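DNA-directed RNA polymerase subunit E'' (Methanocaldococcus jannaschii, PDB 3LPE) stimulates transcription elongation as the zinc-binding Spt4 partner in a heterodimer with Spt5. Local coordinates at residues Ala3-Lys8 with Pro22-Trp27. Residues are numbered along the deposited sequence; the frame is centred on the assembly and turned at random.
Sequences ACLKCK and PTSENW. With ZN (zinc ion), chain I.
Ala3 and Ser24 face each other as a hydrogen-bonded pair where strand 2-4 runs antiparallel to the start of strand 23-33, the two joined in the zinc-ribbon fold of Spt4. Ala3 N-H donates to Ser24 O and Ser24 N-H to Ala3 O, both N-to-O distances 2.8 Å. One residue on, Cys4 and Thr23 form the non-hydrogen-bonded pair, their CA atoms drawn in to 4.0 Å, with the CG2 methyl of Thr23 against the Cys4 backbone. Just past the strand, Leu5 N meets Pro22 O at 3.0 Å, nearly straight (173°) and in the carbonyl plane.

Leu5 CB, CG and CD1 lie beside the same Pro22 O. With CG anti to the residue's own carbonyl carbon (chi1 -71°), the two methyls diverge: CD1 lies 3.8 Å from Pro22 CB, the two side chains crossing at about a right angle, while CD2 rests 3.7 Å from Ser24 CB. Putting an alanine here would remove both methyls, and would probably open a gap beside Pro22 CB and leave Ser24 CB with less apolar contact. At the other end of the contact, the Ala3 methyl packs 3.6 Å from Trp27 CB and lies oblique to the indole.

Further out, Ser24 OG swings anti to its backbone N (chi1 177°) and accepts from Asn26 N in an ST turn; it also bonds Lys58 O, as Trp27 NE1 does Met1 O. Val57 of strand 56-57 touches Ala3, Leu5 and Ser24, while Thr23 OG1 is held by Arg2 and Asp13 O. From Cys4, at the strand's end, the chain turns through the CxxC knuckle to Cys7, and both join Cys16 and Cys19 around the zinc ion, with Cys7 SG 2.3 Å from the metal.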
ATOM      1  N   ALA B   3      14.441  -3.054   2.780  1.00 24.78           N
ATOM      2  CA  ALA B   3      13.392  -4.045   2.617  1.00 20.18           C
ATOM      3  C   ALA B   3      14.007  -5.423   2.754  1.00 25.36           C
ATOM      4  O   ALA B   3      15.101  -5.670   2.250  1.00 23.48           O
ATOM      5  CB  ALA B   3      12.712  -3.905   1.248  1.00 27.77           C
ATOM      6  N   CYS B   4      13.310  -6.321   3.445  1.00 26.68           N
ATOM      7  CA  CYS B   4      13.766  -7.701   3.550  1.00 20.27           C
ATOM      8  C   CYS B   4      13.956  -8.322   2.181  1.00 20.52           C
ATOM      9  O   CYS B   4      13.077  -8.247   1.351  1.00 31.88           O
ATOM     10  CB  CYS B   4      12.751  -8.551   4.351  1.00 20.32           C
ATOM     11  SG  CYS B   4      13.333 -10.250   4.486  1.00 20.56           S
ATOM     12  N   LEU B   5      15.105  -8.967   1.949  1.00 23.91           N
ATOM     13  CA  LEU B   5      15.370  -9.604   0.651  1.00 29.61           C
ATOM     14  C   LEU B   5      14.431 -10.780   0.370  1.00 42.84           C
ATOM     15  O   LEU B   5      14.220 -11.153  -0.776  1.00 27.33           O
ATOM     16  CB  LEU B   5      16.827 -10.087   0.565  1.00 32.61           C
ATOM     17  CG  LEU B   5      17.881  -8.983   0.455  1.00 43.06           C
ATOM     18  CD1 LEU B   5      19.269  -9.515   0.805  1.00 36.66           C
ATOM     19  CD2 LEU B   5      17.867  -8.353  -0.949  1.00 33.88           C
ATOM     20  N   LYS B   6      13.861 -11.355   1.424  1.00 28.66           N
ATOM     21  CA  LYS B   6      13.000 -12.529   1.284  1.00 37.78           C
ATOM     22  C   LYS B   6      11.509 -12.183   1.274  1.00 39.48           C
ATOM     23  O   LYS B   6      10.772 -12.629   0.407  1.00 39.01           O
ATOM     24  CB  LYS B   6      13.297 -13.531   2.412  1.00 34.58           C
ATOM     25  CG  LYS B   6      12.879 -14.953   2.113  1.00 54.23           C
ATOM     26  CD  LYS B   6      13.190 -15.901   3.284  1.00 62.09           C
ATOM     27  CE  LYS B   6      14.684 -15.969   3.590  1.00 67.53           C
ATOM     28  NZ  LYS B   6      15.030 -17.135   4.461  1.00 73.24           N
ATOM     29  N   CYS B   7      11.061 -11.404   2.253  1.00 26.23           N
ATOM     30  CA  CYS B   7       9.633 -11.151   2.412  1.00 29.62           C
ATOM     31  C   CYS B   7       9.285  -9.693   2.151  1.00 21.16           C
ATOM     32  O   CYS B   7       8.128  -9.332   2.207  1.00 21.27           O
ATOM     33  CB  CYS B   7       9.119 -11.575   3.797  1.00 25.71           C
ATOM     34  SG  CYS B   7       9.487 -10.443   5.198  1.00 24.95           S
ATOM     35  N   LYS B   8      10.292  -8.866   1.871  1.00 20.92           N
ATOM     36  CA  LYS B   8      10.039  -7.474   1.422  1.00 22.80           C
ATOM     37  C   LYS B   8       9.527  -6.516   2.497  1.00 29.67           C
ATOM     38  O   LYS B   8       9.241  -5.330   2.227  1.00 20.63           O
ATOM     39  CB  LYS B   8       9.128  -7.456   0.177  1.00 21.22           C
ATOM     40  CG  LYS B   8       9.763  -8.117  -1.026  1.00 38.16           C
ATOM     41  CD  LYS B   8       8.892  -8.049  -2.285  1.00 41.10           C
ATOM     42  CE  LYS B   8       7.795  -9.090  -2.268  1.00 43.54           C
ATOM     43  NZ  LYS B   8       7.346  -9.425  -3.651  1.00 59.33           N
ATOM     44  N   PRO B  22      18.626 -10.786   5.618  1.00 27.21           N
ATOM     45  CA  PRO B  22      19.209  -9.458   5.403  1.00 36.83           C
ATOM     46  C   PRO B  22      18.218  -8.536   4.704  1.00 39.91           C
ATOM     47  O   PRO B  22      17.372  -9.021   3.988  1.00 27.17           O
ATOM     48  CB  PRO B  22      20.394  -9.742   4.464  1.00 37.86           C
ATOM     49  CG  PRO B  22      20.672 -11.188   4.599  1.00 48.71           C
ATOM     50  CD  PRO B  22      19.370 -11.846   4.919  1.00 30.50           C
ATOM     51  N   THR B  23      18.334  -7.230   4.913  1.00 26.27           N
ATOM     52  CA  THR B  23      17.485  -6.266   4.231  1.00 23.76           C
ATOM     53  C   THR B  23      18.359  -5.478   3.268  1.00 31.28           C
ATOM     54  O   THR B  23      19.576  -5.500   3.396  1.00 25.18           O
ATOM     55  CB  THR B  23      16.861  -5.274   5.217  1.00 28.61           C
ATOM     56  OG1 THR B  23      17.888  -4.489   5.833  1.00 23.17           O
ATOM     57  CG2 THR B  23      16.076  -6.009   6.283  1.00 24.88           C
ATOM     58  N   SER B  24      17.735  -4.793   2.314  1.00 32.17           N
ATOM     59  CA  SER B  24      18.461  -4.058   1.292  1.00 30.32           C
ATOM     60  C   SER B  24      17.807  -2.705   1.035  1.00 25.55           C
ATOM     61  O   SER B  24      16.599  -2.567   1.103  1.00 24.25           O
ATOM     62  CB  SER B  24      18.485  -4.851  -0.016  1.00 36.45           C
ATOM     63  OG  SER B  24      19.140  -4.124  -1.054  1.00 34.12           O
ATOM     64  N   GLU B  25      18.621  -1.705   0.718  1.00 26.38           N
ATOM     65  CA  GLU B  25      18.097  -0.392   0.367  1.00 37.75           C
ATOM     66  C   GLU B  25      17.538  -0.382  -1.050  1.00 37.18           C
ATOM     67  O   GLU B  25      16.821   0.530  -1.440  1.00 33.19           O
ATOM     68  CB  GLU B  25      19.187   0.669   0.504  1.00 42.69           C
ATOM     69  CG  GLU B  25      19.393   1.122   1.934  1.00 55.30           C
ATOM     70  CD  GLU B  25      20.426   2.209   2.055  1.00 70.99           C
ATOM     71  OE1 GLU B  25      21.515   2.057   1.464  1.00 64.73           O
ATOM     72  OE2 GLU B  25      20.147   3.212   2.744  1.00 85.50           O
ATOM     73  N   ASN B  26      17.847  -1.420  -1.811  1.00 36.22           N
ATOM     74  CA  ASN B  26      17.485  -1.448  -3.227  1.00 36.36           C
ATOM     75  C   ASN B  26      16.129  -2.114  -3.455  1.00 39.54           C
ATOM     76  O   ASN B  26      16.050  -3.272  -3.857  1.00 30.09           O
ATOM     77  CB  ASN B  26      18.601  -2.133  -4.032  1.00 30.17           C
ATOM     78  CG  ASN B  26      18.528  -1.818  -5.508  1.00 71.18           C
ATOM     79  OD1 ASN B  26      17.614  -1.125  -5.966  1.00 71.35           O
ATOM     80  ND2 ASN B  26      19.494  -2.330  -6.269  1.00 77.59           N
ATOM     81  N   TRP B  27      15.062  -1.365  -3.194  1.00 25.69           N
ATOM     82  CA  TRP B  27      13.713  -1.885  -3.274  1.00 36.24           C
ATOM     83  C   TRP B  27      12.822  -0.901  -4.015  1.00 40.78           C
ATOM     84  O   TRP B  27      13.127   0.293  -4.108  1.00 30.75           O
ATOM     85  CB  TRP B  27      13.143  -2.176  -1.878  1.00 33.37           C
ATOM     86  CG  TRP B  27      13.068  -0.978  -0.963  1.00 36.67           C
ATOM     87  CD1 TRP B  27      14.026  -0.557  -0.099  1.00 27.38           C
ATOM     88  CD2 TRP B  27      11.970  -0.055  -0.827  1.00 31.78           C
ATOM     89  NE1 TRP B  27      13.611   0.572   0.557  1.00 28.99           N
ATOM     90  CE2 TRP B  27      12.348   0.899   0.134  1.00 31.48           C
ATOM     91  CE3 TRP B  27      10.713   0.054  -1.427  1.00 24.64           C
ATOM     92  CZ2 TRP B  27      11.511   1.949   0.519  1.00 33.41           C
ATOM     93  CZ3 TRP B  27       9.884   1.101  -1.051  1.00 40.26           C
ATOM     94  CH2 TRP B  27      10.289   2.037  -0.086  1.00 39.30           C
TER
HETATM   95 ZN    ZN I  60      11.619 -10.868   5.969  1.00 23.38          ZN